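Local coordinates for protein ubiquinol-cytochrome C chaperone (Brucella abortus NCTC 8038, PDB 6RWT) that probably acts as an assembly chaperone for the cytochrome bc1 complex, as a bacterial homolog of Cbp3, which binds newly synthesized cytochrome b in mitochondria, at residues E48-S51 / L52-L56; Q125-A128 / A129-R133. One frame throughout, in Å; residues are numbered along the deposited sequence.

How the contacts relate
Following the chain from the N terminus, past the long helix 2-28, contact 1 comes first, in the middle of helix 43-61; helices 66-89 and 100-120 follow before contact 2 in the short helix 124-135. Each contact joins consecutive turns of one helix, with no intervening residues, so neither closes a loop, and the two stand in series without nesting or crossing. Contact 1 lies near the centre of this all-alpha chain, among helices 2-28, 66-89 and 100-120. Contact 2 is about 16 Å from that centre, against helices 100-120 and 145-161. The contact centres are about 14 Å apart, and Tyr115 of helix 100-120 touches both Leu52 and Leu131.

Contact 1. Residues E48-S51 / L52-L56; sequences EMLS and LHIFL
His53 turns its imidazole back along its own helix to Met49, one turn earlier, and ND1 donates to Met49 O at 2.8 Å. The bond is nearly straight, with an N-H...O angle of 164°, and the oxygen lies at the ring edge, close to the ring plane. With chi1 at -72°, CG sits beside the backbone N of His53, which keeps the ring within reach of that carbonyl. His53 N binds the same oxygen at 3.2 Å, from the opposite face of the carbonyl plane, so side chain and backbone share one i to i+4 acceptor in the buried core of this all-alpha fold. Apolar contacts run along other sides of the helix: Leu50 CD1 lies 4.2 Å from Ile54 CG1, and Met49 CE is equally far from Leu52 CD2.

The next shell fixes the far end of the imidazole, where NE2 is hydrogen-bonded to Tyr151 OH, while Tyr174 meets the ring at an inclined angle and Ile24 and Ala27 of helix 2-28 touch the side chain. Glu48 OE2 forms a salt bridge with Arg111 of helix 100-120.

Since ND1 donates to a carbonyl, it carries a proton; bonds at both ring nitrogens should limit rotation of this buried imidazole, and the one at NE2 ties helix 43-61 to helix 145-161.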
ATOM      1  N   GLU A  48      -4.628   4.967   6.315  1.00 15.20           N
ATOM      2  CA  GLU A  48      -4.872   3.517   6.402  1.00 15.66           C
ATOM      3  C   GLU A  48      -5.089   2.925   5.000  1.00 15.77           C
ATOM      4  O   GLU A  48      -4.598   1.834   4.702  1.00 15.79           O
ATOM      5  CB  GLU A  48      -6.055   3.169   7.328  1.00 17.44           C
ATOM      6  CG  GLU A  48      -5.881   3.496   8.818  1.00 18.04           C
ATOM      7  CD  GLU A  48      -4.684   2.823   9.490  1.00 18.92           C
ATOM      8  OE1 GLU A  48      -4.197   1.779   9.004  1.00 19.80           O
ATOM      9  OE2 GLU A  48      -4.230   3.332  10.547  1.00 21.66           O
ATOM     10  N   MET A  49      -5.804   3.636   4.135  1.00 15.99           N
ATOM     11  CA  MET A  49      -6.005   3.153   2.760  1.00 16.23           C
ATOM     12  C   MET A  49      -4.717   3.222   1.922  1.00 15.17           C
ATOM     13  O   MET A  49      -4.407   2.269   1.187  1.00 15.23           O
ATOM     14  CB  MET A  49      -7.163   3.891   2.063  1.00 16.89           C
ATOM     15  CG  MET A  49      -8.556   3.602   2.645  1.00 18.05           C
ATOM     16  SD  MET A  49      -9.051   1.859   2.584  1.00 21.33           S
ATOM     17  CE  MET A  49      -8.578   1.333   4.216  1.00 21.03           C
ATOM     18  N   LEU A  50      -3.939   4.296   2.038  1.00 14.63           N
ATOM     19  CA  LEU A  50      -2.675   4.357   1.286  1.00 14.50           C
ATOM     20  C   LEU A  50      -1.706   3.248   1.724  1.00 14.80           C
ATOM     21  O   LEU A  50      -1.159   2.529   0.891  1.00 14.86           O
ATOM     22  CB  LEU A  50      -2.017   5.734   1.398  1.00 15.21           C
ATOM     23  CG  LEU A  50      -0.710   5.926   0.611  1.00 16.51           C
ATOM     24  CD1 LEU A  50      -0.901   5.802  -0.899  1.00 17.70           C
ATOM     25  CD2 LEU A  50      -0.075   7.261   0.959  1.00 17.18           C
ATOM     26  N   SER A  51      -1.514   3.111   3.037  1.00 14.20           N
ATOM     27  CA  SER A  51      -0.618   2.085   3.588  1.00 15.31           C
ATOM     28  C   SER A  51      -1.051   0.653   3.227  1.00 15.20           C
ATOM     29  O   SER A  51      -0.199  -0.195   2.938  1.00 15.76           O
ATOM     30  CB  SER A  51      -0.453   2.256   5.111  1.00 16.07           C
ATOM     31  OG  SER A  51      -1.673   2.107   5.811  1.00 17.27           O
ATOM     32  N   LEU A  52      -2.364   0.393   3.223  1.00 15.58           N
ATOM     33  CA  LEU A  52      -2.878  -0.914   2.789  1.00 16.05           C
ATOM     34  C   LEU A  52      -2.458  -1.235   1.346  1.00 16.32           C
ATOM     35  O   LEU A  52      -2.017  -2.352   1.061  1.00 16.66           O
ATOM     36  CB  LEU A  52      -4.411  -0.964   2.935  1.00 16.30           C
ATOM     37  CG  LEU A  52      -5.149  -2.180   2.371  1.00 17.51           C
ATOM     38  CD1 LEU A  52      -4.679  -3.461   3.047  1.00 17.86           C
ATOM     39  CD2 LEU A  52      -6.657  -2.012   2.538  1.00 18.97           C
ATOM     40  N   HIS A  53      -2.616  -0.260   0.446  1.00 15.67           N
ATOM     41  CA  HIS A  53      -2.310  -0.462  -0.978  1.00 15.57           C
ATOM     42  C   HIS A  53      -0.794  -0.520  -1.251  1.00 14.67           C
ATOM     43  O   HIS A  53      -0.337  -1.320  -2.083  1.00 16.20           O
ATOM     44  CB  HIS A  53      -3.051   0.582  -1.847  1.00 16.51           C
ATOM     45  CG  HIS A  53      -4.530   0.338  -1.928  1.00 16.72           C
ATOM     46  ND1 HIS A  53      -5.415   0.686  -0.925  1.00 16.46           N
ATOM     47  CD2 HIS A  53      -5.272  -0.264  -2.887  1.00 18.06           C
ATOM     48  CE1 HIS A  53      -6.638   0.313  -1.273  1.00 17.32           C
ATOM     49  NE2 HIS A  53      -6.575  -0.276  -2.453  1.00 18.50           N
ATOM     50  N   ILE A  54      -0.012   0.280  -0.522  1.00 14.76           N
ATOM     51  CA  ILE A  54       1.449   0.180  -0.568  1.00 15.60           C
ATOM     52  C   ILE A  54       1.917  -1.207  -0.074  1.00 15.39           C
ATOM     53  O   ILE A  54       2.729  -1.867  -0.740  1.00 15.23           O
ATOM     54  CB  ILE A  54       2.119   1.334   0.235  1.00 15.29           C
ATOM     55  CG1 ILE A  54       1.876   2.682  -0.452  1.00 16.12           C
ATOM     56  CG2 ILE A  54       3.612   1.082   0.445  1.00 15.05           C
ATOM     57  CD1 ILE A  54       2.681   2.939  -1.718  1.00 16.48           C
ATOM     58  N   PHE A  55       1.368  -1.661   1.059  1.00 15.08           N
ATOM     59  CA  PHE A  55       1.650  -2.999   1.565  1.00 16.08           C
ATOM     60  C   PHE A  55       1.413  -4.078   0.491  1.00 15.50           C
ATOM     61  O   PHE A  55       2.233  -4.973   0.309  1.00 16.24           O
ATOM     62  CB  PHE A  55       0.812  -3.334   2.822  1.00 16.75           C
ATOM     63  CG  PHE A  55       0.581  -4.810   2.992  1.00 19.41           C
ATOM     64  CD1 PHE A  55       1.551  -5.608   3.565  1.00 20.77           C
ATOM     65  CD2 PHE A  55      -0.586  -5.411   2.509  1.00 19.93           C
ATOM     66  CE1 PHE A  55       1.366  -6.984   3.669  1.00 22.55           C
ATOM     67  CE2 PHE A  55      -0.774  -6.778   2.599  1.00 20.46           C
ATOM     68  CZ  PHE A  55       0.204  -7.565   3.187  1.00 22.19           C
ATOM     69  N   LEU A  56       0.262  -4.019  -0.177  1.00 15.55           N
ATOM     70  CA  LEU A  56      -0.060  -5.024  -1.204  1.00 15.92           C
ATOM     71  C   LEU A  56       1.007  -5.079  -2.296  1.00 16.54           C
ATOM     72  O   LEU A  56       1.402  -6.170  -2.727  1.00 17.85           O
ATOM     73  CB  LEU A  56      -1.449  -4.785  -1.811  1.00 16.59           C
ATOM     74  CG  LEU A  56      -2.628  -5.337  -1.003  1.00 17.97           C
ATOM     75  CD1 LEU A  56      -3.938  -4.653  -1.372  1.00 18.77           C
ATOM     76  CD2 LEU A  56      -2.749  -6.849  -1.173  1.00 19.65           C
TER

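Contact 2. Residues Q125-A128 / A129-R133; sequences QALA and AALTR
Leu127 and Leu131 meet one turn apart on the buried side of the amphipathic helix 124-135, an alpha helix of this all-alpha fold packed against helices 100-120 and 145-161. The branch point of Leu127 is what touches Leu131: CG lies 4.1 Å from Leu131 CD1, the two side chains crossing at a slant. Leu131 has chi1 at -69°, a rotamer that swings its CG back beside its own backbone N and over the preceding turn. There CG comes to 3.3 Å from Leu127 O, the carbonyl that also accepts Leu131 N in the i to i+4 bond of 2.9 Å. Val152 and Leu153 cover Leu127 from helix 145-161, while Leu148 of the same helix and Tyr115 of helix 100-120 pack on Leu131.

Alanines carry most of the remaining contact, and their methyls sit close over backbone oxygens: Ala130 CB is 3.5 Å from Ala126 O, and its methyl meets Ala114 of helix 100-120. Arg133 folds back along its helix, so that Ala130 CA lies over one face of the guanidinium, offset toward the rim.

On another side, Thr132 places its hydroxyl anti to its carbonyl carbon (chi1 -56°), pointing OG1 back at Ala128. The hydroxyl thereby adds a second bond to the backbone one that Ala128 O already accepts: Thr132 N lies 3.0 Å from this oxygen and Thr132 OG1, which gives its proton to it, 2.8 Å, the two donors arriving from opposite faces of the carbonyl plane.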
ATOM      1  N   GLN A 125     -10.771 -14.496   8.492  1.00 16.39           N
ATOM      2  CA  GLN A 125     -11.157 -14.065   9.821  1.00 21.44           C
ATOM      3  C   GLN A 125     -10.048 -13.225  10.428  1.00 24.16           C
ATOM      4  O   GLN A 125     -10.308 -12.158  10.971  1.00 23.47           O
ATOM      5  CB  GLN A 125     -11.473 -15.268  10.736  1.00 26.54           C
ATOM      6  CG  GLN A 125     -12.677 -16.090  10.285  1.00 30.96           C
ATOM      7  CD  GLN A 125     -12.891 -17.352  11.119  1.00 39.67           C
ATOM      8  OE1 GLN A 125     -13.396 -18.360  10.623  1.00 44.39           O
ATOM      9  NE2 GLN A 125     -12.492 -17.306  12.389  1.00 50.36           N
ATOM     10  N   ALA A 126      -8.813 -13.716  10.314  1.00 24.62           N
ATOM     11  CA  ALA A 126      -7.635 -12.999  10.817  1.00 25.00           C
ATOM     12  C   ALA A 126      -7.458 -11.667  10.087  1.00 24.91           C
ATOM     13  O   ALA A 126      -7.097 -10.647  10.703  1.00 23.63           O
ATOM     14  CB  ALA A 126      -6.388 -13.855  10.653  1.00 26.04           C
ATOM     15  N   LEU A 127      -7.736 -11.674   8.785  1.00 23.67           N
ATOM     16  CA  LEU A 127      -7.608 -10.454   7.967  1.00 23.54           C
ATOM     17  C   LEU A 127      -8.639  -9.394   8.374  1.00 23.80           C
ATOM     18  O   LEU A 127      -8.275  -8.236   8.568  1.00 24.31           O
ATOM     19  CB  LEU A 127      -7.696 -10.766   6.461  1.00 23.37           C
ATOM     20  CG  LEU A 127      -7.548  -9.597   5.471  1.00 23.76           C
ATOM     21  CD1 LEU A 127      -6.220  -8.869   5.660  1.00 24.89           C
ATOM     22  CD2 LEU A 127      -7.669 -10.088   4.037  1.00 22.75           C
ATOM     23  N   ALA A 128      -9.900  -9.803   8.541  1.00 22.25           N
ATOM     24  CA  ALA A 128     -10.958  -8.875   8.995  1.00 23.67           C
ATOM     25  C   ALA A 128     -10.690  -8.309  10.393  1.00 23.93           C
ATOM     26  O   ALA A 128     -10.936  -7.122  10.640  1.00 21.38           O
ATOM     27  CB  ALA A 128     -12.322  -9.552   8.951  1.00 23.91           C
ATOM     28  N   ALA A 129     -10.171  -9.148  11.292  1.00 22.81           N
ATOM     29  CA  ALA A 129      -9.781  -8.711  12.641  1.00 24.21           C
ATOM     30  C   ALA A 129      -8.649  -7.671  12.607  1.00 23.79           C
ATOM     31  O   ALA A 129      -8.719  -6.666  13.322  1.00 24.38           O
ATOM     32  CB  ALA A 129      -9.386  -9.910  13.506  1.00 24.07           C
ATOM     33  N   ALA A 130      -7.626  -7.908  11.776  1.00 23.89           N
ATOM     34  CA  ALA A 130      -6.514  -6.958  11.598  1.00 22.85           C
ATOM     35  C   ALA A 130      -6.982  -5.623  10.991  1.00 21.82           C
ATOM     36  O   ALA A 130      -6.590  -4.542  11.452  1.00 22.23           O
ATOM     37  CB  ALA A 130      -5.424  -7.576  10.729  1.00 23.03           C
ATOM     38  N   LEU A 131      -7.831  -5.700   9.971  1.00 21.13           N
ATOM     39  CA  LEU A 131      -8.417  -4.492   9.373  1.00 21.42           C
ATOM     40  C   LEU A 131      -9.243  -3.678  10.391  1.00 20.57           C
ATOM     41  O   LEU A 131      -9.145  -2.448  10.418  1.00 23.12           O
ATOM     42  CB  LEU A 131      -9.261  -4.844   8.145  1.00 21.25           C
ATOM     43  CG  LEU A 131      -8.503  -5.350   6.906  1.00 21.08           C
ATOM     44  CD1 LEU A 131      -9.447  -5.993   5.904  1.00 22.07           C
ATOM     45  CD2 LEU A 131      -7.725  -4.226   6.227  1.00 20.23           C
ATOM     46  N   THR A 132     -10.049  -4.366  11.212  1.00 18.94           N
ATOM     47  CA  THR A 132     -10.857  -3.710  12.250  1.00 22.35           C
ATOM     48  C   THR A 132      -9.953  -3.032  13.283  1.00 24.29           C
ATOM     49  O   THR A 132     -10.165  -1.870  13.616  1.00 24.61           O
ATOM     50  CB  THR A 132     -11.824  -4.714  12.950  1.00 24.86           C
ATOM     51  OG1 THR A 132     -12.657  -5.356  11.975  1.00 24.68           O
ATOM     52  CG2 THR A 132     -12.725  -4.018  13.969  1.00 25.75           C
ATOM     53  N   ARG A 133      -8.951  -3.772  13.767  1.00 24.49           N
ATOM     54  CA  ARG A 133      -7.957  -3.271  14.733  1.00 27.02           C
ATOM     55  C   ARG A 133      -7.281  -1.989  14.230  1.00 24.89           C
ATOM     56  O   ARG A 133      -7.177  -1.005  14.960  1.00 25.77           O
ATOM     57  CB  ARG A 133      -6.896  -4.351  14.991  1.00 30.82           C
ATOM     58  CG  ARG A 133      -6.013  -4.134  16.208  1.00 39.05           C
ATOM     59  CD  ARG A 133      -5.430  -5.454  16.726  1.00 44.77           C
ATOM     60  NE  ARG A 133      -4.532  -6.093  15.748  1.00 49.43           N
ATOM     61  CZ  ARG A 133      -4.685  -7.296  15.175  1.00 48.64           C
ATOM     62  NH1 ARG A 133      -5.720  -8.096  15.440  1.00 48.59           N
ATOM     63  NH2 ARG A 133      -3.767  -7.716  14.304  1.00 49.06           N
TER